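Local coordinates for protein TetR family transcriptional regulator (Clostridium perfringens, PDB 6AZH) that probably binds operator DNA as a dimer through a helix-turn-helix domain and regulates transcription, possibly of genes of fatty acid metabolism, at residues A[36-39]-A[40-44]; A[120-123]-A[124-128]; A[148-151]-A[152-156]. All blocks are in the same frame, centred on the assembly; numbering follows the deposited sequence.

In the fold
Contact 1 belongs to the tetR-family DNA-binding region, contacts 2 and 3 to the C-terminal region. The centre of contact 1 is about 32 Å from that of contact 2 and 39 Å from that of contact 3. Contacts 1 and 3 lie on opposite sides of the chain's centre. Contacts 2 and 3 have centres about 11 Å apart and touch. Helix 113-138 packs on helix 147-165 there: I126 meets A151 and the H152 ring, while I122 and Y125 pack on F155. Contact 3 also faces the second subunit. In relatives, effector binding in the C-terminal region alters DNA binding; the same may hold here.

Contact 1: residues A[36-39]-A[40-44]; sequences ANVA and KGTLY
A39 O accepts from L43 N at 2.9 Å, the first i to i+4 bond of helix 40-46. The N-H...O angle is 162°, and the donor lies nearly on the extended C=O direction. A39 holds the N-cap position, but its methyl side chain has no polar atom to cap the helix amides. The packed side of the contact is V38 against the first turn. V38 has CG1 opposite its backbone N (chi1 169°), which brings this methyl over the turn. V38 CG1 lies 3.8 Å from L43 N and 4.2 Å from L43 CB. The same methyl comes within 4.3 Å of T42 CB. T42 stands at the border between the two sides, where its CB packs on the backbone, 3.4 Å from A39 O. The other side is looser and meets solvent. There the A39 methyl only grazes the T42 hydroxyl, CB to OG1 at 4.1 Å. K40 turns away from the turn, and its bent chain ends in a salt bridge with D30. Just before the turn, N37 leaves helix 29-36 with a positive phi (57°) and closes that helix with a Schellman motif. Two helices thus end and begin within a few residues, as in the turn of a helix-turn-helix. Helix 40-46 is probably the recognition helix that enters the DNA major groove, as in other TetR-family regulators. L43 packs on V29 and A33 of helix 29-36. On helix 6-26, the buried A36 rests on A14 and the buried V38 on R6 and A10, while the partly exposed T42 touches T7. The turn therefore packs against both preceding helices, 6-26 and 29-36.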
loop_
_atom_site.group_PDB
_atom_site.type_symbol
_atom_site.label_atom_id
_atom_site.label_comp_id
_atom_site.label_asym_id
_atom_site.label_seq_id
_atom_site.Cartn_x
_atom_site.Cartn_y
_atom_site.Cartn_z
ATOM N N ALA A 36 4.049 -11.340 -24.878
ATOM C CA ALA A 36 3.659 -12.730 -24.706
ATOM C C ALA A 36 4.095 -13.630 -25.853
ATOM O O ALA A 36 4.019 -14.851 -25.709
ATOM C CB ALA A 36 2.143 -12.842 -24.548
ATOM N N ASN A 37 4.517 -13.073 -26.984
ATOM C CA ASN A 37 4.772 -13.888 -28.172
ATOM C C ASN A 37 3.521 -14.665 -28.560
ATOM O O ASN A 37 3.577 -15.861 -28.842
ATOM C CB ASN A 37 5.943 -14.844 -27.945
ATOM C CG ASN A 37 7.243 -14.287 -28.427
ATOM O OD1 ASN A 37 7.652 -14.547 -29.557
ATOM N ND2 ASN A 37 7.915 -13.529 -27.572
ATOM N N VAL A 38 2.378 -13.985 -28.530
ATOM C CA VAL A 38 1.088 -14.539 -28.913
ATOM C C VAL A 38 0.545 -13.706 -30.067
ATOM O O VAL A 38 0.471 -12.477 -29.966
ATOM C CB VAL A 38 0.101 -14.543 -27.736
ATOM C CG1 VAL A 38 -1.298 -14.860 -28.205
ATOM C CG2 VAL A 38 0.546 -15.555 -26.699
ATOM N N ALA A 39 0.178 -14.366 -31.159
ATOM C CA ALA A 39 -0.404 -13.640 -32.283
ATOM C C ALA A 39 -1.619 -12.837 -31.817
ATOM O O ALA A 39 -2.461 -13.342 -31.072
ATOM C CB ALA A 39 -0.800 -14.628 -33.386
ATOM N N LYS A 40 -1.722 -11.578 -32.268
ATOM C CA LYS A 40 -2.765 -10.703 -31.731
ATOM C C LYS A 40 -4.161 -11.248 -32.013
ATOM O O LYS A 40 -5.067 -11.117 -31.177
ATOM C CB LYS A 40 -2.616 -9.282 -32.286
ATOM C CG LYS A 40 -2.920 -8.204 -31.249
ATOM C CD LYS A 40 -2.835 -6.799 -31.822
ATOM C CE LYS A 40 -1.486 -6.527 -32.448
ATOM N NZ LYS A 40 -1.057 -5.117 -32.215
ATOM N N GLY A 41 -4.362 -11.862 -33.182
ATOM C CA GLY A 41 -5.660 -12.457 -33.467
ATOM C C GLY A 41 -6.026 -13.558 -32.488
ATOM O O GLY A 41 -7.192 -13.707 -32.110
ATOM N N THR A 42 -5.034 -14.343 -32.064
ATOM C CA THR A 42 -5.271 -15.394 -31.078
ATOM C C THR A 42 -5.500 -14.797 -29.693
ATOM O O THR A 42 -6.335 -15.296 -28.925
ATOM C CB THR A 42 -4.093 -16.369 -31.097
ATOM O OG1 THR A 42 -4.034 -16.997 -32.392
ATOM C CG2 THR A 42 -4.232 -17.460 -30.021
ATOM N N LEU A 43 -4.785 -13.718 -29.358
ATOM C CA LEU A 43 -5.089 -13.011 -28.115
ATOM C C LEU A 43 -6.548 -12.581 -28.098
ATOM O O LEU A 43 -7.275 -12.842 -27.137
ATOM C CB LEU A 43 -4.167 -11.804 -27.919
ATOM C CG LEU A 43 -4.424 -10.989 -26.628
ATOM C CD1 LEU A 43 -3.150 -10.316 -26.129
ATOM C CD2 LEU A 43 -5.527 -9.925 -26.774
ATOM N N TYR A 44 -6.995 -11.908 -29.162
ATOM C CA TYR A 44 -8.354 -11.394 -29.160
ATOM C C TYR A 44 -9.392 -12.505 -29.235
ATOM O O TYR A 44 -10.540 -12.292 -28.830
ATOM C CB TYR A 44 -8.533 -10.409 -30.321
ATOM C CG TYR A 44 -8.065 -8.990 -30.034
ATOM C CD1 TYR A 44 -8.603 -8.250 -28.976
ATOM C CD2 TYR A 44 -7.109 -8.387 -30.837
ATOM C CE1 TYR A 44 -8.194 -6.941 -28.737
ATOM C CE2 TYR A 44 -6.693 -7.078 -30.616
ATOM C CZ TYR A 44 -7.227 -6.366 -29.560
ATOM O OH TYR A 44 -6.796 -5.080 -29.340
#

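Contact 2: residues A[120-123]-A[124-128]; sequences NKIT and EYIEG
N120 and E124 start the contact one helical turn apart. E124 N bonds to N120 O at 3.1 Å. The E124 side chain folds back over the same oxygen, with E124 CG 3.4 Å from N120 O, because CG stands beside its own backbone N (chi1 -74°). Next comes K121, whose carbonyl oxygen has two donors. Y125 N reaches it over a long 3.3 Å, and a water donates to K121 O at 2.8 Å. That water also donates to E124 OE1, so it ties the carboxylate to the backbone. I122 faces the buried side. Its CG2 meets I126 CD1 at 3.7 Å, the two side chains running at a slant to each other. T123 O accepts from E127 N at 2.8 Å. The T123 methyl CG2 touches E127 OE2 at 3.7 Å, while OG1 bonds back to R119 O and the side chain packs on S167 of the second subunit. The chemistry is split by face. I122 and I126 make the apolar side with the ring of Y125, whose OH is hydrogen-bonded to Q90. The glutamates line the wetter side, where the nearby but non-touching K121 ammonium may favour a charged E124.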
loop_
_atom_site.group_PDB
_atom_site.type_symbol
_atom_site.label_atom_id
_atom_site.label_comp_id
_atom_site.label_asym_id
_atom_site.label_seq_id
_atom_site.Cartn_x
_atom_site.Cartn_y
_atom_site.Cartn_z
ATOM N N ASN A 120 -12.975 -6.051 -3.907
ATOM C CA ASN A 120 -13.817 -7.133 -3.401
ATOM C C ASN A 120 -13.062 -8.451 -3.367
ATOM O O ASN A 120 -13.278 -9.263 -2.465
ATOM C CB ASN A 120 -15.086 -7.284 -4.243
ATOM C CG ASN A 120 -16.035 -6.093 -4.104
ATOM O OD1 ASN A 120 -15.765 -5.132 -3.365
ATOM N ND2 ASN A 120 -17.142 -6.142 -4.837
ATOM N N LYS A 121 -12.166 -8.681 -4.329
ATOM C CA LYS A 121 -11.373 -9.907 -4.316
ATOM C C LYS A 121 -10.368 -9.908 -3.171
ATOM O O LYS A 121 -10.154 -10.938 -2.527
ATOM C CB LYS A 121 -10.644 -10.076 -5.647
ATOM C CG LYS A 121 -11.245 -11.117 -6.570
ATOM C CD LYS A 121 -12.616 -10.726 -7.041
ATOM C CE LYS A 121 -12.877 -11.234 -8.465
ATOM N NZ LYS A 121 -12.991 -12.727 -8.519
ATOM N N ILE A 122 -9.729 -8.764 -2.919
ATOM C CA ILE A 122 -8.804 -8.657 -1.792
ATOM C C ILE A 122 -9.553 -8.818 -0.477
ATOM O O ILE A 122 -9.057 -9.451 0.468
ATOM C CB ILE A 122 -8.049 -7.315 -1.873
ATOM C CG1 ILE A 122 -7.181 -7.274 -3.147
ATOM C CG2 ILE A 122 -7.241 -7.052 -0.618
ATOM C CD1 ILE A 122 -6.135 -8.367 -3.233
ATOM N N THR A 123 -10.760 -8.254 -0.397
ATOM C CA THR A 123 -11.572 -8.375 0.815
ATOM C C THR A 123 -11.885 -9.829 1.122
ATOM O O THR A 123 -11.804 -10.253 2.284
ATOM C CB THR A 123 -12.858 -7.554 0.664
ATOM O OG1 THR A 123 -12.523 -6.164 0.647
ATOM C CG2 THR A 123 -13.828 -7.806 1.829
ATOM N N GLU A 124 -12.236 -10.611 0.093
ATOM C CA GLU A 124 -12.401 -12.052 0.268
ATOM C C GLU A 124 -11.174 -12.687 0.912
ATOM O O GLU A 124 -11.296 -13.518 1.822
ATOM C CB GLU A 124 -12.686 -12.719 -1.078
ATOM C CG GLU A 124 -14.089 -12.468 -1.609
ATOM C CD GLU A 124 -14.269 -12.957 -3.044
ATOM O OE1 GLU A 124 -13.401 -13.705 -3.541
ATOM O OE2 GLU A 124 -15.283 -12.589 -3.675
ATOM N N TYR A 125 -9.979 -12.319 0.451
ATOM C CA TYR A 125 -8.767 -12.833 1.079
ATOM C C TYR A 125 -8.658 -12.367 2.527
ATOM O O TYR A 125 -8.359 -13.163 3.425
ATOM C CB TYR A 125 -7.530 -12.408 0.280
ATOM C CG TYR A 125 -6.229 -12.837 0.919
ATOM C CD1 TYR A 125 -5.721 -14.115 0.711
ATOM C CD2 TYR A 125 -5.511 -11.976 1.740
ATOM C CE1 TYR A 125 -4.551 -14.512 1.288
ATOM C CE2 TYR A 125 -4.332 -12.375 2.327
ATOM C CZ TYR A 125 -3.857 -13.648 2.096
ATOM O OH TYR A 125 -2.677 -14.059 2.680
ATOM N N ILE A 126 -8.894 -11.074 2.778
ATOM C CA ILE A 126 -8.734 -10.532 4.130
ATOM C C ILE A 126 -9.729 -11.164 5.103
ATOM O O ILE A 126 -9.437 -11.300 6.300
ATOM C CB ILE A 126 -8.841 -8.991 4.087
ATOM C CG1 ILE A 126 -7.638 -8.409 3.345
ATOM C CG2 ILE A 126 -8.926 -8.376 5.497
ATOM C CD1 ILE A 126 -7.742 -6.938 3.070
ATOM N N GLU A 127 -10.894 -11.600 4.612
ATOM C CA GLU A 127 -11.855 -12.265 5.490
ATOM C C GLU A 127 -11.302 -13.561 6.063
ATOM O O GLU A 127 -11.688 -13.964 7.166
ATOM C CB GLU A 127 -13.161 -12.535 4.740
ATOM C CG GLU A 127 -14.040 -11.303 4.629
ATOM C CD GLU A 127 -15.104 -11.434 3.555
ATOM O OE1 GLU A 127 -15.181 -12.504 2.907
ATOM O OE2 GLU A 127 -15.857 -10.459 3.362
ATOM N N GLY A 128 -10.416 -14.243 5.334
ATOM C CA GLY A 128 -9.758 -15.406 5.911
ATOM C C GLY A 128 -8.890 -15.040 7.102
ATOM O O GLY A 128 -8.880 -15.747 8.114
HETATM O O HOH W 1 -10.697 -13.158 -4.060
#

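Contact 3: residues A[148-151]-A[152-156]; sequences SLLA and HSLFG
H152 grips S148 O twice. Its backbone N bonds the oxygen at 3.0 Å and its ring ND1 at 2.9 Å, the two donors arriving from opposite faces of the carbonyl plane. ND1 stands well above that plane, yet the oxygen lies close to the plane of the imidazole. The bond from ND1 means that this nitrogen carries a proton, and it fixes the rotation of the ring. The torsion behind it places CG beside the backbone N (chi1 -82°), so the ring swings back toward the preceding turn. Around this pair the helix continues regularly. A water donates to L149 O at 3.2 Å and hydrogen-bonds S153 OG at 2.8 Å, bridging one turn. On another face, L150 CD1 packs against L154 CD2 at 4.1 Å, and L150 rests on L133. The outer layer is partly another chain. The H152 ring meets the Y164 ring of the second subunit, their planes inclined at about 35°. R168 of the second subunit packs on H152, and I181 of the second subunit, on helix 174-187, packs on S153. This is consistent with the four-helix-bundle dimer interface of TetR-family proteins, built from the last two long helices of each chain.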
loop_
_atom_site.group_PDB
_atom_site.type_symbol
_atom_site.label_atom_id
_atom_site.label_comp_id
_atom_site.label_asym_id
_atom_site.label_seq_id
_atom_site.Cartn_x
_atom_site.Cartn_y
_atom_site.Cartn_z
ATOM N N SER A 148 -11.646 -6.465 11.984
ATOM C CA SER A 148 -11.498 -6.028 10.599
ATOM C C SER A 148 -10.361 -5.023 10.456
ATOM O O SER A 148 -9.570 -5.100 9.507
ATOM C CB SER A 148 -12.804 -5.433 10.095
ATOM O OG SER A 148 -13.762 -6.453 9.880
ATOM N N LEU A 149 -10.279 -4.063 11.374
ATOM C CA LEU A 149 -9.171 -3.117 11.355
ATOM C C LEU A 149 -7.839 -3.849 11.456
ATOM O O LEU A 149 -6.910 -3.568 10.693
ATOM C CB LEU A 149 -9.326 -2.104 12.496
ATOM C CG LEU A 149 -8.297 -0.982 12.565
ATOM C CD1 LEU A 149 -8.315 -0.194 11.262
ATOM C CD2 LEU A 149 -8.558 -0.042 13.739
ATOM N N LEU A 150 -7.732 -4.798 12.394
ATOM C CA LEU A 150 -6.488 -5.547 12.546
ATOM C C LEU A 150 -6.173 -6.362 11.296
ATOM O O LEU A 150 -5.041 -6.339 10.798
ATOM C CB LEU A 150 -6.567 -6.457 13.773
ATOM C CG LEU A 150 -5.316 -7.296 14.031
ATOM C CD1 LEU A 150 -4.070 -6.410 14.112
ATOM C CD2 LEU A 150 -5.485 -8.094 15.324
ATOM N N ALA A 151 -7.167 -7.084 10.766
ATOM C CA ALA A 151 -6.914 -7.912 9.591
ATOM C C ALA A 151 -6.414 -7.074 8.423
ATOM O O ALA A 151 -5.537 -7.508 7.669
ATOM C CB ALA A 151 -8.169 -8.675 9.185
ATOM N N HIS A 152 -6.950 -5.861 8.261
ATOM C CA HIS A 152 -6.440 -5.013 7.185
ATOM C C HIS A 152 -5.019 -4.551 7.467
ATOM O O HIS A 152 -4.229 -4.391 6.534
ATOM C CB HIS A 152 -7.353 -3.810 6.969
ATOM C CG HIS A 152 -8.546 -4.123 6.128
ATOM N ND1 HIS A 152 -9.619 -4.839 6.608
ATOM C CD2 HIS A 152 -8.822 -3.851 4.831
ATOM C CE1 HIS A 152 -10.518 -4.976 5.647
ATOM N NE2 HIS A 152 -10.059 -4.384 4.560
ATOM N N SER A 153 -4.675 -4.348 8.742
ATOM C CA SER A 153 -3.303 -4.023 9.108
ATOM C C SER A 153 -2.365 -5.178 8.802
ATOM O O SER A 153 -1.214 -4.956 8.406
ATOM C CB SER A 153 -3.217 -3.659 10.598
ATOM O OG SER A 153 -3.752 -2.367 10.808
ATOM N N LEU A 154 -2.823 -6.417 9.009
ATOM C CA LEU A 154 -1.972 -7.569 8.724
ATOM C C LEU A 154 -1.759 -7.733 7.230
ATOM O O LEU A 154 -0.644 -8.036 6.789
ATOM C CB LEU A 154 -2.571 -8.847 9.310
ATOM C CG LEU A 154 -2.793 -8.856 10.816
ATOM C CD1 LEU A 154 -3.079 -10.279 11.252
ATOM C CD2 LEU A 154 -1.579 -8.280 11.512
ATOM N N PHE A 155 -2.811 -7.521 6.429
ATOM C CA PHE A 155 -2.618 -7.489 4.987
ATOM C C PHE A 155 -1.737 -6.309 4.585
ATOM O O PHE A 155 -0.847 -6.446 3.736
ATOM C CB PHE A 155 -3.962 -7.412 4.264
ATOM C CG PHE A 155 -3.822 -7.399 2.771
ATOM C CD1 PHE A 155 -3.582 -8.578 2.082
ATOM C CD2 PHE A 155 -3.890 -6.207 2.066
ATOM C CE1 PHE A 155 -3.423 -8.571 0.703
ATOM C CE2 PHE A 155 -3.731 -6.190 0.696
ATOM C CZ PHE A 155 -3.506 -7.373 0.015
ATOM N N GLY A 156 -1.957 -5.146 5.206
ATOM C CA GLY A 156 -1.205 -3.946 4.895
ATOM C C GLY A 156 0.283 -4.043 5.162
ATOM O O GLY A 156 1.054 -3.302 4.545
HETATM O O HOH W 2 -5.680 -0.998 9.306
#